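Local coordinates for protein 4-hydroxythreonine-4-phosphate dehydrogenase (Legionella pneumophila subsp. pneumophila, PDB 6XMY) that probably catalyses the NAD(P)-dependent oxidation of 4-(phosphooxy)-L-threonine, a late step on the route to pyridoxine 5'-phosphate, at residues W78-A83 against M100-L105; D144-E149 against L290-T295; L182-I187 against T229-T234. One frame throughout, in Å; residues are numbered along the deposited sequence.

Contact 1. Residues W78-A83 against M100-L105; sequences WPVPCA and MELLTL
Val80 and Leu105 share the middle of an apolar seam between the end of strand 74-79, with the loop that follows it, and one side of helix 96-111. The contact is mainly aliphatic. Both arms of the Val80 fork are used. CG1 leans over the chain of Glu101, whereas CG2 slides past Leu105, its methyl 3.9 Å from Leu105 CD2. At the base of the fork, Leu102 CD2 comes to 3.8 Å from Val80 CB, so that this one leucine methyl lies against the whole branch point. Glu101 contributes the aliphatic part of its chain, with CG 4.1 Å from Val80 CG1, and the bend at chi2 (69°) turns its carboxylate off the line of the first bonds.

The second kind of contact is aromatic. Trp78 holds CG anti to its backbone N (chi1 -178°), which lays the indole across the end of Leu105 at about a right angle. The pyrrole side of the indole is what meets the leucine: Trp78 NE1 is 3.6 Å from Leu105 CD2, an oblique approach. That single CD2 methyl thus bridges the indole and the valine fork.

The polar bonds near the contact lie within the helix or run from 78-83 to its neighbours. In the helix, Met100 O accepts both Thr104 N and Thr104 OG1, the latter at 2.8 Å, and the two donors arrive from opposite faces of the carbonyl plane. Backbone bonds from Trp78 to Ile39 and from Val80 to Gly41 tie the other segment to the neighbouring strand 37-41, whose Leu40 also touches Trp78 and Leu105. With main-chain pairing spent within the helix and on strand 37-41, the join between the segments depends on close packing of methyl groups and on burial of Val80 and Leu102.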
ATOM      1  N   TRP A  78       6.273 -13.159  14.928  1.00  9.00           N
ATOM      2  CA  TRP A  78       6.113 -14.462  14.295  1.00  9.62           C
ATOM      3  C   TRP A  78       7.414 -14.725  13.544  1.00  9.81           C
ATOM      4  O   TRP A  78       7.619 -14.182  12.454  1.00  9.34           O
ATOM      5  CB  TRP A  78       4.922 -14.456  13.326  1.00 10.35           C
ATOM      6  CG  TRP A  78       4.660 -15.796  12.667  1.00  9.42           C
ATOM      7  CD1 TRP A  78       5.525 -16.516  11.893  1.00 10.24           C
ATOM      8  CD2 TRP A  78       3.450 -16.571  12.729  1.00 10.34           C
ATOM      9  NE1 TRP A  78       4.940 -17.685  11.476  1.00 10.09           N
ATOM     10  CE2 TRP A  78       3.670 -17.748  11.978  1.00 10.75           C
ATOM     11  CE3 TRP A  78       2.206 -16.390  13.352  1.00 10.77           C
ATOM     12  CZ2 TRP A  78       2.690 -18.736  11.828  1.00 10.97           C
ATOM     13  CZ3 TRP A  78       1.225 -17.380  13.204  1.00 10.96           C
ATOM     14  CH2 TRP A  78       1.477 -18.534  12.442  1.00 11.07           C
ATOM     15  N   PRO A  79       8.324 -15.523  14.091  1.00 10.13           N
ATOM     16  CA  PRO A  79       9.655 -15.631  13.487  1.00 10.19           C
ATOM     17  C   PRO A  79       9.633 -16.328  12.135  1.00  8.85           C
ATOM     18  O   PRO A  79       8.964 -17.346  11.936  1.00 11.14           O
ATOM     19  CB  PRO A  79      10.442 -16.449  14.521  1.00 10.19           C
ATOM     20  CG  PRO A  79       9.708 -16.196  15.817  1.00 10.83           C
ATOM     21  CD  PRO A  79       8.266 -16.199  15.398  1.00 11.03           C
ATOM     22  N   VAL A  80      10.382 -15.756  11.198  1.00  9.36           N
ATOM     23  CA  VAL A  80      10.622 -16.334   9.878  1.00  9.48           C
ATOM     24  C   VAL A  80      12.106 -16.130   9.612  1.00 10.22           C
ATOM     25  O   VAL A  80      12.578 -14.994   9.670  1.00  9.84           O
ATOM     26  CB  VAL A  80       9.804 -15.621   8.788  1.00  8.91           C
ATOM     27  CG1 VAL A  80      10.039 -16.284   7.437  1.00 10.60           C
ATOM     28  CG2 VAL A  80       8.310 -15.596   9.137  1.00 10.04           C
ATOM     29  N   PRO A  81      12.879 -17.171   9.312  1.00 11.28           N
ATOM     30  CA  PRO A  81      14.345 -17.022   9.285  1.00 12.54           C
ATOM     31  C   PRO A  81      14.864 -16.514   7.944  1.00 11.75           C
ATOM     32  O   PRO A  81      14.520 -17.045   6.888  1.00 12.73           O
ATOM     33  CB  PRO A  81      14.841 -18.447   9.556  1.00 15.15           C
ATOM     34  CG  PRO A  81      13.733 -19.334   9.007  1.00 13.23           C
ATOM     35  CD  PRO A  81      12.445 -18.581   9.243  1.00 13.65           C
ATOM     36  N   CYS A  82      15.731 -15.500   7.995  1.00 11.43           N
ATOM     37  CA  CYS A  82      16.486 -15.117   6.808  1.00 12.30           C
ATOM     38  C   CYS A  82      17.407 -16.259   6.395  1.00 12.91           C
ATOM     39  O   CYS A  82      17.873 -17.040   7.227  1.00 14.62           O
ATOM     40  CB  CYS A  82      17.346 -13.876   7.082  1.00 12.77           C
ATOM     41  SG  CYS A  82      16.417 -12.372   7.353  1.00 13.41           S
ATOM     42  N   ALA A  83      17.655 -16.371   5.088  1.00 13.16           N
ATOM     43  CA  ALA A  83      18.609 -17.369   4.613  1.00 15.43           C
ATOM     44  C   ALA A  83      20.036 -17.025   5.021  1.00 16.08           C
ATOM     45  O   ALA A  83      20.852 -17.930   5.253  1.00 17.27           O
ATOM     46  CB  ALA A  83      18.521 -17.521   3.097  1.00 16.38           C
ATOM     47  N   MET A 100       9.661 -12.894   0.170  1.00 10.49           N
ATOM     48  CA  MET A 100       8.464 -13.471  -0.430  1.00 10.37           C
ATOM     49  C   MET A 100       7.736 -14.374   0.550  1.00  9.87           C
ATOM     50  O   MET A 100       6.508 -14.477   0.487  1.00 10.90           O
ATOM     51  CB  MET A 100       8.798 -14.212  -1.722  1.00 12.12           C
ATOM     52  CG  MET A 100       9.349 -13.311  -2.827  1.00 13.32           C
ATOM     53  SD  MET A 100       8.359 -11.841  -3.189  1.00 14.68           S
ATOM     54  CE  MET A 100       6.831 -12.600  -3.672  1.00 18.13           C
ATOM     55  N   GLU A 101       8.470 -15.014   1.469  1.00 10.18           N
ATOM     56  CA  GLU A 101       7.815 -15.831   2.491  1.00 10.86           C
ATOM     57  C   GLU A 101       6.990 -14.967   3.433  1.00 10.35           C
ATOM     58  O   GLU A 101       5.883 -15.353   3.822  1.00 10.73           O
ATOM     59  CB  GLU A 101       8.835 -16.655   3.278  1.00 11.70           C
ATOM     60  CG  GLU A 101       8.184 -17.751   4.133  1.00 13.72           C
ATOM     61  CD  GLU A 101       7.570 -18.856   3.298  1.00 20.21           C
ATOM     62  OE1 GLU A 101       8.083 -19.121   2.194  1.00 22.02           O
ATOM     63  OE2 GLU A 101       6.559 -19.444   3.741  1.00 26.20           O
ATOM     64  N   LEU A 102       7.499 -13.787   3.795  1.00  9.93           N
ATOM     65  CA  LEU A 102       6.712 -12.864   4.605  1.00  9.53           C
ATOM     66  C   LEU A 102       5.408 -12.501   3.904  1.00  8.54           C
ATOM     67  O   LEU A 102       4.342 -12.477   4.532  1.00 10.25           O
ATOM     68  CB  LEU A 102       7.509 -11.585   4.882  1.00  9.68           C
ATOM     69  CG  LEU A 102       8.903 -11.692   5.515  1.00  9.26           C
ATOM     70  CD1 LEU A 102       9.463 -10.294   5.769  1.00 10.64           C
ATOM     71  CD2 LEU A 102       8.874 -12.509   6.808  1.00 10.98           C
ATOM     72  N   LEU A 103       5.472 -12.214   2.600  1.00 10.83           N
ATOM     73  CA  LEU A 103       4.267 -11.850   1.858  1.00 10.31           C
ATOM     74  C   LEU A 103       3.297 -13.024   1.767  1.00 10.05           C
ATOM     75  O   LEU A 103       2.077 -12.853   1.926  1.00 10.92           O
ATOM     76  CB  LEU A 103       4.635 -11.376   0.449  1.00 12.21           C
ATOM     77  CG  LEU A 103       4.929  -9.887   0.242  1.00 15.90           C
ATOM     78  CD1 LEU A 103       5.835  -9.327   1.309  1.00 17.53           C
ATOM     79  CD2 LEU A 103       5.502  -9.634  -1.144  1.00 14.85           C
ATOM     80  N   THR A 104       3.820 -14.219   1.485  1.00 11.22           N
ATOM     81  CA  THR A 104       2.969 -15.391   1.298  1.00 12.23           C
ATOM     82  C   THR A 104       2.350 -15.804   2.620  1.00 11.27           C
ATOM     83  O   THR A 104       1.137 -16.038   2.713  1.00 12.71           O
ATOM     84  CB  THR A 104       3.802 -16.534   0.707  1.00 13.51           C
ATOM     85  OG1 THR A 104       4.412 -16.103  -0.516  1.00 15.81           O
ATOM     86  CG2 THR A 104       2.932 -17.769   0.439  1.00 17.08           C
ATOM     87  N   LEU A 105       3.162 -15.864   3.668  1.00 14.41           N
ATOM     88  CA  LEU A 105       2.641 -16.199   4.984  1.00 15.79           C
ATOM     89  C   LEU A 105       1.670 -15.133   5.480  1.00 15.50           C
ATOM     90  O   LEU A 105       0.613 -15.458   6.035  1.00 19.50           O
ATOM     91  CB  LEU A 105       3.810 -16.386   5.945  1.00 21.24           C
ATOM     92  CG  LEU A 105       3.616 -17.041   7.295  1.00 20.54           C
ATOM     93  CD1 LEU A 105       2.900 -18.388   7.189  1.00 17.45           C
ATOM     94  CD2 LEU A 105       5.004 -17.183   7.914  1.00 19.79           C
TER

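Contact 2. Residues D144-E149 against L290-T295; sequences DFFEVE and LPIIRT. With SO4 (sulfate ion), chain C.
Sulfate O1 is gripped by both terminal nitrogens of Arg294, NH2 at 2.9 Å and NH1 at 3.0 Å from O1. The oxygen sits at the edge of the guanidinium, in its plane, and the forked bonds are bent, with N-H...O angles of 149° and 143°. NH2 also bonds to Thr120 OG1 and NH1 to Thr287 OG1, which helps fix the rotation of the group. Thr139, Asn285 and the backbone N of His138 hold the same sulfate.

Away from the anion, the segments meet through Phe146, which directly precedes Glu147, the positive-phi residue of the Schellman motif closing helix 138-145. Pro291 CD lies over one face of the Phe146 ring as a CH-pi contact, 4.1 Å from the centroid, and Pro291 CG comes to 3.4 Å from Phe146 CD1. Phe145 puts its CD1 over the centre of the opposite face, so the ring is sandwiched. On the same side of the ring plane as the proline, Leu290 CD2 approaches Phe146 CD2 at 4.0 Å and Ile292 CD1 approaches Phe146 CE2 at 3.8 Å, both obliquely. The Ile292 branch gets there with CG1 wedged between the backbone N and the carbonyl carbon (chi1 63°). Val148 adds a looser touch, its CG2 4.3 Å from Pro291 CD.

Apolar packing therefore joins the end of helix 138-145 to the turn leading into strand 294-297. The helix start and this strand line an anion pocket, consistent with the substrate site predicted for PdxA enzymes, where sulfate probably takes the place of the substrate phosphate.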
ATOM      1  N   ASP A 144      -2.695 -11.778  -7.468  1.00 15.71           N
ATOM      2  CA  ASP A 144      -2.465 -13.139  -7.946  1.00 17.95           C
ATOM      3  C   ASP A 144      -2.738 -14.169  -6.854  1.00 17.30           C
ATOM      4  O   ASP A 144      -3.375 -15.198  -7.112  1.00 18.78           O
ATOM      5  CB  ASP A 144      -1.033 -13.282  -8.463  1.00 19.74           C
ATOM      6  CG  ASP A 144      -0.793 -12.523  -9.756  1.00 25.88           C
ATOM      7  OD1 ASP A 144      -1.765 -12.006 -10.339  1.00 28.73           O
ATOM      8  OD2 ASP A 144       0.375 -12.440 -10.193  1.00 29.19           O
ATOM      9  N   PHE A 145      -2.274 -13.905  -5.628  1.00 15.50           N
ATOM     10  CA  PHE A 145      -2.452 -14.859  -4.535  1.00 16.01           C
ATOM     11  C   PHE A 145      -3.927 -15.146  -4.295  1.00 17.01           C
ATOM     12  O   PHE A 145      -4.319 -16.301  -4.100  1.00 18.80           O
ATOM     13  CB  PHE A 145      -1.802 -14.310  -3.261  1.00 16.72           C
ATOM     14  CG  PHE A 145      -1.885 -15.243  -2.079  1.00 17.33           C
ATOM     15  CD1 PHE A 145      -3.007 -15.257  -1.263  1.00 17.83           C
ATOM     16  CD2 PHE A 145      -0.838 -16.096  -1.781  1.00 19.03           C
ATOM     17  CE1 PHE A 145      -3.087 -16.119  -0.180  1.00 18.97           C
ATOM     18  CE2 PHE A 145      -0.911 -16.958  -0.692  1.00 19.35           C
ATOM     19  CZ  PHE A 145      -2.035 -16.964   0.108  1.00 19.49           C
ATOM     20  N   PHE A 146      -4.758 -14.107  -4.312  1.00 15.87           N
ATOM     21  CA  PHE A 146      -6.182 -14.248  -4.042  1.00 16.22           C
ATOM     22  C   PHE A 146      -7.007 -14.454  -5.303  1.00 18.47           C
ATOM     23  O   PHE A 146      -8.241 -14.523  -5.219  1.00 20.61           O
ATOM     24  CB  PHE A 146      -6.688 -13.042  -3.247  1.00 16.78           C
ATOM     25  CG  PHE A 146      -6.165 -13.003  -1.842  1.00 15.68           C
ATOM     26  CD1 PHE A 146      -6.636 -13.903  -0.899  1.00 18.46           C
ATOM     27  CD2 PHE A 146      -5.179 -12.103  -1.471  1.00 15.24           C
ATOM     28  CE1 PHE A 146      -6.152 -13.886   0.397  1.00 18.39           C
ATOM     29  CE2 PHE A 146      -4.693 -12.077  -0.175  1.00 16.01           C
ATOM     30  CZ  PHE A 146      -5.177 -12.974   0.761  1.00 17.93           C
ATOM     31  N   GLU A 147      -6.355 -14.576  -6.458  1.00 18.82           N
ATOM     32  CA  GLU A 147      -7.029 -14.785  -7.736  1.00 21.85           C
ATOM     33  C   GLU A 147      -8.110 -13.737  -7.988  1.00 21.66           C
ATOM     34  O   GLU A 147      -9.218 -14.046  -8.423  1.00 23.10           O
ATOM     35  CB  GLU A 147      -7.562 -16.211  -7.865  1.00 25.31           C
ATOM     36  CG  GLU A 147      -6.515 -17.254  -7.536  1.00 32.13           C
ATOM     37  CD  GLU A 147      -6.624 -18.478  -8.417  1.00 43.17           C
ATOM     38  OE1 GLU A 147      -5.960 -18.511  -9.478  1.00 47.41           O
ATOM     39  OE2 GLU A 147      -7.382 -19.399  -8.053  1.00 46.34           O
ATOM     40  N   VAL A 148      -7.776 -12.479  -7.712  1.00 18.63           N
ATOM     41  CA  VAL A 148      -8.656 -11.344  -7.968  1.00 18.27           C
ATOM     42  C   VAL A 148      -8.220 -10.687  -9.271  1.00 18.63           C
ATOM     43  O   VAL A 148      -7.038 -10.368  -9.447  1.00 19.41           O
ATOM     44  CB  VAL A 148      -8.608 -10.341  -6.801  1.00 18.68           C
ATOM     45  CG1 VAL A 148      -9.464  -9.129  -7.101  1.00 21.84           C
ATOM     46  CG2 VAL A 148      -9.065 -11.011  -5.511  1.00 19.59           C
ATOM     47  N   GLU A 149      -9.171 -10.475 -10.183  1.00 18.35           N
ATOM     48  CA  GLU A 149      -8.825  -9.892 -11.477  1.00 20.19           C
ATOM     49  C   GLU A 149      -8.436  -8.423 -11.348  1.00 18.49           C
ATOM     50  O   GLU A 149      -7.435  -7.986 -11.929  1.00 20.29           O
ATOM     51  CB  GLU A 149      -9.977 -10.054 -12.466  1.00 25.17           C
ATOM     52  CG  GLU A 149      -9.782  -9.248 -13.742  1.00 30.84           C
ATOM     53  CD  GLU A 149     -10.804  -9.576 -14.806  1.00 36.46           C
ATOM     54  OE1 GLU A 149     -10.469 -10.353 -15.724  1.00 42.44           O
ATOM     55  OE2 GLU A 149     -11.943  -9.069 -14.718  1.00 35.08           O
ATOM     56  N   LEU A 290      -9.169  -6.902  -2.382  1.00 10.96           N
ATOM     57  CA  LEU A 290      -8.793  -8.210  -1.866  1.00 12.94           C
ATOM     58  C   LEU A 290      -9.806  -8.669  -0.831  1.00 13.47           C
ATOM     59  O   LEU A 290     -10.548  -7.855  -0.276  1.00 15.22           O
ATOM     60  CB  LEU A 290      -7.433  -8.113  -1.180  1.00 12.70           C
ATOM     61  CG  LEU A 290      -6.243  -7.617  -1.997  1.00 11.87           C
ATOM     62  CD1 LEU A 290      -5.063  -7.459  -1.070  1.00 12.30           C
ATOM     63  CD2 LEU A 290      -5.927  -8.574  -3.143  1.00 13.26           C
ATOM     64  N   PRO A 291      -9.843  -9.968  -0.515  1.00 14.61           N
ATOM     65  CA  PRO A 291     -10.698 -10.437   0.584  1.00 16.32           C
ATOM     66  C   PRO A 291     -10.117 -10.168   1.962  1.00 16.71           C
ATOM     67  O   PRO A 291     -10.751 -10.516   2.965  1.00 21.69           O
ATOM     68  CB  PRO A 291     -10.813 -11.947   0.317  1.00 19.20           C
ATOM     69  CG  PRO A 291      -9.607 -12.292  -0.419  1.00 18.82           C
ATOM     70  CD  PRO A 291      -9.223 -11.086  -1.246  1.00 15.76           C
ATOM     71  N   ILE A 292      -8.929  -9.575   2.031  1.00 13.04           N
ATOM     72  CA  ILE A 292      -8.329  -9.130   3.278  1.00 12.21           C
ATOM     73  C   ILE A 292      -8.089  -7.629   3.192  1.00 10.81           C
ATOM     74  O   ILE A 292      -8.082  -7.033   2.111  1.00 11.63           O
ATOM     75  CB  ILE A 292      -7.001  -9.855   3.594  1.00 12.44           C
ATOM     76  CG1 ILE A 292      -5.950  -9.540   2.516  1.00 13.30           C
ATOM     77  CG2 ILE A 292      -7.227 -11.366   3.751  1.00 13.49           C
ATOM     78  CD1 ILE A 292      -4.507  -9.821   2.935  1.00 13.98           C
ATOM     79  N   ILE A 293      -7.883  -7.026   4.360  1.00 11.34           N
ATOM     80  CA  ILE A 293      -7.419  -5.649   4.456  1.00 10.69           C
ATOM     81  C   ILE A 293      -5.904  -5.670   4.337  1.00  9.75           C
ATOM     82  O   ILE A 293      -5.229  -6.438   5.033  1.00 11.00           O
ATOM     83  CB  ILE A 293      -7.829  -5.042   5.805  1.00 11.10           C
ATOM     84  CG1 ILE A 293      -9.350  -5.003   5.948  1.00 11.89           C
ATOM     85  CG2 ILE A 293      -7.185  -3.681   5.990  1.00 12.50           C
ATOM     86  CD1 ILE A 293      -9.798  -4.915   7.383  1.00 13.36           C
ATOM     87  N   ARG A 294      -5.363  -4.841   3.447  1.00  9.19           N
ATOM     88  CA  ARG A 294      -3.918  -4.683   3.345  1.00  9.13           C
ATOM     89  C   ARG A 294      -3.592  -3.212   3.163  1.00  9.23           C
ATOM     90  O   ARG A 294      -4.049  -2.590   2.198  1.00  9.32           O
ATOM     91  CB  ARG A 294      -3.320  -5.504   2.197  1.00  8.90           C
ATOM     92  CG  ARG A 294      -1.809  -5.302   2.047  1.00  8.74           C
ATOM     93  CD  ARG A 294      -1.492  -4.345   0.909  1.00  9.70           C
ATOM     94  NE  ARG A 294      -0.082  -3.943   0.889  1.00  9.29           N
ATOM     95  CZ  ARG A 294       0.540  -3.438  -0.176  1.00  8.19           C
ATOM     96  NH1 ARG A 294      -0.106  -3.309  -1.327  1.00  9.76           N
ATOM     97  NH2 ARG A 294       1.819  -3.088  -0.099  1.00  9.12           N
ATOM     98  N   THR A 295      -2.806  -2.663   4.084  1.00  8.36           N
ATOM     99  CA  THR A 295      -2.261  -1.319   3.958  1.00  7.50           C
ATOM    100  C   THR A 295      -0.743  -1.400   3.904  1.00  8.19           C
ATOM    101  O   THR A 295      -0.136  -2.460   4.103  1.00  8.10           O
ATOM    102  CB  THR A 295      -2.700  -0.420   5.119  1.00  8.52           C
ATOM    103  OG1 THR A 295      -2.172  -0.940   6.345  1.00  9.26           O
ATOM    104  CG2 THR A 295      -4.215  -0.350   5.202  1.00  9.78           C
TER
HETATM  105  S   SO4 C 402       3.128  -2.103  -3.844  1.00 11.07           S
HETATM  106  O1  SO4 C 402       2.165  -1.991  -2.751  1.00 12.22           O
HETATM  107  O2  SO4 C 402       4.241  -2.944  -3.414  1.00 11.77           O
HETATM  108  O3  SO4 C 402       2.468  -2.757  -4.972  1.00 11.68           O
HETATM  109  O4  SO4 C 402       3.664  -0.797  -4.262  1.00 14.74           O

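Contact 3. Residues L182-I187 against T229-T234; sequences LIIKVI and TPALNT
Ala231 makes the hollow on which this helix pair closes, its single methyl letting Ile183 and Ile184 settle against helix 223-237. The short axes of 182-187 and 229-234 pass 9.0 Å apart with a crossing angle of -42°, and the backbones are nearest at Ile184 and Ala231. Ile183 presents its branch point to the alanine: CG2 stands 3.8 Å from Ala231 CB, and Ile183 CB is just as near to that methyl. Next to it, Ile184 reaches past the alanine. Its CG1 passes 4.0 Å from Ala231 CB and runs on beside Ala231 O, so that Ile184 CD1 rests against the next bump, Thr234, 3.8 Å from its CG2. The CG1 arm of Ile184 lies anti to the carbonyl carbon (chi1 -68°), and this carries its far methyl to the threonine, which it crosses at about a right angle.

A second pair of bumps closes the flank that faces strands 204-208 and 241-246. Leu232 starts off pointing away from the other helix, yet its end swings back to bring CD2 within 4.1 Å of Ile187 CD1, and the two chains pass at a slant. Both residues also touch Val242 and Val207, on those strands, so the flank of the helix pair merges into the packing of helices on sheet.

Between the two segments, the mating surface consists of branched aliphatic chains and the methyl side of Thr234 around a small alanine. Its cohesion thus comes from burial and fit of shape; the sides that meet are apolar and no polar bond joins the two segments.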
ATOM      1  N   LEU A 182     -10.773  -1.638 -18.302  1.00 11.64           N
ATOM      2  CA  LEU A 182      -9.924  -1.516 -17.121  1.00 10.91           C
ATOM      3  C   LEU A 182     -10.326  -0.311 -16.282  1.00 10.93           C
ATOM      4  O   LEU A 182     -10.428  -0.404 -15.055  1.00 12.37           O
ATOM      5  CB  LEU A 182      -8.448  -1.427 -17.514  1.00 11.92           C
ATOM      6  CG  LEU A 182      -7.494  -1.189 -16.331  1.00 10.79           C
ATOM      7  CD1 LEU A 182      -7.477  -2.379 -15.378  1.00 12.88           C
ATOM      8  CD2 LEU A 182      -6.095  -0.890 -16.832  1.00 13.09           C
ATOM      9  N   ILE A 183     -10.566   0.832 -16.935  1.00 10.11           N
ATOM     10  CA  ILE A 183     -10.983   2.033 -16.212  1.00  9.50           C
ATOM     11  C   ILE A 183     -12.281   1.775 -15.462  1.00 10.26           C
ATOM     12  O   ILE A 183     -12.427   2.138 -14.287  1.00 11.49           O
ATOM     13  CB  ILE A 183     -11.123   3.216 -17.185  1.00 10.27           C
ATOM     14  CG1 ILE A 183      -9.757   3.594 -17.767  1.00 11.25           C
ATOM     15  CG2 ILE A 183     -11.752   4.408 -16.484  1.00 10.74           C
ATOM     16  CD1 ILE A 183      -9.864   4.598 -18.885  1.00 13.62           C
ATOM     17  N   ILE A 184     -13.239   1.132 -16.134  1.00 11.13           N
ATOM     18  CA  ILE A 184     -14.516   0.806 -15.499  1.00 11.21           C
ATOM     19  C   ILE A 184     -14.304  -0.067 -14.266  1.00  9.79           C
ATOM     20  O   ILE A 184     -14.851   0.204 -13.190  1.00 12.82           O
ATOM     21  CB  ILE A 184     -15.457   0.142 -16.518  1.00 10.88           C
ATOM     22  CG1 ILE A 184     -15.884   1.161 -17.580  1.00 12.82           C
ATOM     23  CG2 ILE A 184     -16.673  -0.448 -15.808  1.00 12.30           C
ATOM     24  CD1 ILE A 184     -16.388   0.529 -18.854  1.00 15.02           C
ATOM     25  N   LYS A 185     -13.508  -1.128 -14.404  1.00 11.38           N
ATOM     26  CA  LYS A 185     -13.338  -2.064 -13.300  1.00 11.26           C
ATOM     27  C   LYS A 185     -12.604  -1.415 -12.139  1.00 10.53           C
ATOM     28  O   LYS A 185     -12.947  -1.640 -10.971  1.00 13.08           O
ATOM     29  CB  LYS A 185     -12.599  -3.303 -13.794  1.00 13.91           C
ATOM     30  CG  LYS A 185     -13.471  -4.174 -14.678  1.00 16.57           C
ATOM     31  CD  LYS A 185     -12.675  -5.287 -15.326  1.00 22.44           C
ATOM     32  CE  LYS A 185     -13.573  -6.173 -16.173  1.00 26.04           C
ATOM     33  NZ  LYS A 185     -12.802  -7.251 -16.849  1.00 29.61           N
ATOM     34  N   VAL A 186     -11.586  -0.605 -12.444  1.00 10.12           N
ATOM     35  CA  VAL A 186     -10.860   0.113 -11.401  1.00 10.16           C
ATOM     36  C   VAL A 186     -11.791   1.057 -10.657  1.00 11.21           C
ATOM     37  O   VAL A 186     -11.811   1.097  -9.418  1.00 11.26           O
ATOM     38  CB  VAL A 186      -9.661   0.862 -12.007  1.00  8.95           C
ATOM     39  CG1 VAL A 186      -9.154   1.931 -11.046  1.00 10.84           C
ATOM     40  CG2 VAL A 186      -8.563  -0.126 -12.357  1.00 11.06           C
ATOM     41  N   ILE A 187     -12.556   1.859 -11.405  1.00 10.58           N
ATOM     42  CA  ILE A 187     -13.407   2.846 -10.755  1.00 10.87           C
ATOM     43  C   ILE A 187     -14.604   2.193 -10.052  1.00 11.63           C
ATOM     44  O   ILE A 187     -15.040   2.670  -8.996  1.00 12.03           O
ATOM     45  CB  ILE A 187     -13.770   3.995 -11.718  1.00  9.03           C
ATOM     46  CG1 ILE A 187     -12.480   4.718 -12.131  1.00  9.52           C
ATOM     47  CG2 ILE A 187     -14.734   4.974 -11.050  1.00 13.34           C
ATOM     48  CD1 ILE A 187     -12.685   5.891 -13.086  1.00 10.16           C
ATOM     49  N   THR A 229     -13.224   8.859 -22.080  1.00 12.61           N
ATOM     50  CA  THR A 229     -14.587   9.377 -22.054  1.00 12.40           C
ATOM     51  C   THR A 229     -15.637   8.291 -22.226  1.00 13.00           C
ATOM     52  O   THR A 229     -16.622   8.311 -21.472  1.00 12.30           O
ATOM     53  CB  THR A 229     -14.740  10.547 -23.038  1.00 12.71           C
ATOM     54  OG1 THR A 229     -14.055  11.684 -22.506  1.00 14.68           O
ATOM     55  CG2 THR A 229     -16.218  10.881 -23.264  1.00 16.02           C
ATOM     56  N   PRO A 230     -15.499   7.331 -23.152  1.00 13.87           N
ATOM     57  CA  PRO A 230     -16.475   6.230 -23.184  1.00 13.65           C
ATOM     58  C   PRO A 230     -16.577   5.479 -21.868  1.00 13.48           C
ATOM     59  O   PRO A 230     -17.690   5.169 -21.422  1.00 15.33           O
ATOM     60  CB  PRO A 230     -15.968   5.351 -24.337  1.00 15.18           C
ATOM     61  CG  PRO A 230     -15.279   6.318 -25.251  1.00 14.80           C
ATOM     62  CD  PRO A 230     -14.594   7.287 -24.319  1.00 14.77           C
ATOM     63  N   ALA A 231     -15.443   5.187 -21.226  1.00 13.29           N
ATOM     64  CA  ALA A 231     -15.482   4.522 -19.928  1.00 13.40           C
ATOM     65  C   ALA A 231     -16.211   5.365 -18.887  1.00 13.05           C
ATOM     66  O   ALA A 231     -17.004   4.839 -18.103  1.00 12.33           O
ATOM     67  CB  ALA A 231     -14.061   4.212 -19.452  1.00 13.48           C
ATOM     68  N   LEU A 232     -15.944   6.670 -18.848  1.00 10.47           N
ATOM     69  CA  LEU A 232     -16.598   7.522 -17.862  1.00 11.74           C
ATOM     70  C   LEU A 232     -18.093   7.645 -18.136  1.00 11.12           C
ATOM     71  O   LEU A 232     -18.896   7.729 -17.199  1.00 12.89           O
ATOM     72  CB  LEU A 232     -15.930   8.897 -17.811  1.00 12.34           C
ATOM     73  CG  LEU A 232     -14.438   8.892 -17.444  1.00 13.09           C
ATOM     74  CD1 LEU A 232     -13.872  10.304 -17.372  1.00 13.52           C
ATOM     75  CD2 LEU A 232     -14.215   8.143 -16.126  1.00 14.30           C
ATOM     76  N   ASN A 233     -18.487   7.680 -19.413  1.00 11.33           N
ATOM     77  CA  ASN A 233     -19.910   7.665 -19.740  1.00 13.29           C
ATOM     78  C   ASN A 233     -20.579   6.392 -19.236  1.00 12.98           C
ATOM     79  O   ASN A 233     -21.692   6.436 -18.691  1.00 14.89           O
ATOM     80  CB  ASN A 233     -20.107   7.789 -21.249  1.00 16.19           C
ATOM     81  CG  ASN A 233     -19.798   9.175 -21.764  1.00 17.64           C
ATOM     82  OD1 ASN A 233     -19.752  10.137 -20.998  1.00 18.71           O
ATOM     83  ND2 ASN A 233     -19.600   9.289 -23.072  1.00 19.82           N
ATOM     84  N   THR A 234     -19.916   5.243 -19.412  1.00 14.06           N
ATOM     85  CA  THR A 234     -20.462   3.986 -18.908  1.00 13.25           C
ATOM     86  C   THR A 234     -20.616   4.039 -17.398  1.00 13.48           C
ATOM     87  O   THR A 234     -21.659   3.655 -16.853  1.00 14.18           O
ATOM     88  CB  THR A 234     -19.547   2.831 -19.321  1.00 15.55           C
ATOM     89  OG1 THR A 234     -19.551   2.712 -20.749  1.00 16.73           O
ATOM     90  CG2 THR A 234     -20.010   1.517 -18.703  1.00 15.40           C
TER

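Overall arrangement
Contacts 1, 2 and 3 follow one another from one side of the chain's centre to the other. Contact 1 closes first in sequence. Contact 2 then spans 140 residues, and contact 3 forms within that span. Contacts 1 and 2 lie about 18 Å apart between centres and meet where Thr104 of helix 96-111 packs on Phe145 of helix 138-145; contact 1 lies at strand 74-79 and contact 2 at strand 294-297. Contact 3, its centre about 21 Å from that of contact 2 and about 38 Å from that of contact 1, joins helices 180-197 and 223-237, and its Lys185 forms a salt bridge to Glu149 of contact 2. The central contact thus links the two flanks, next to the probable substrate site.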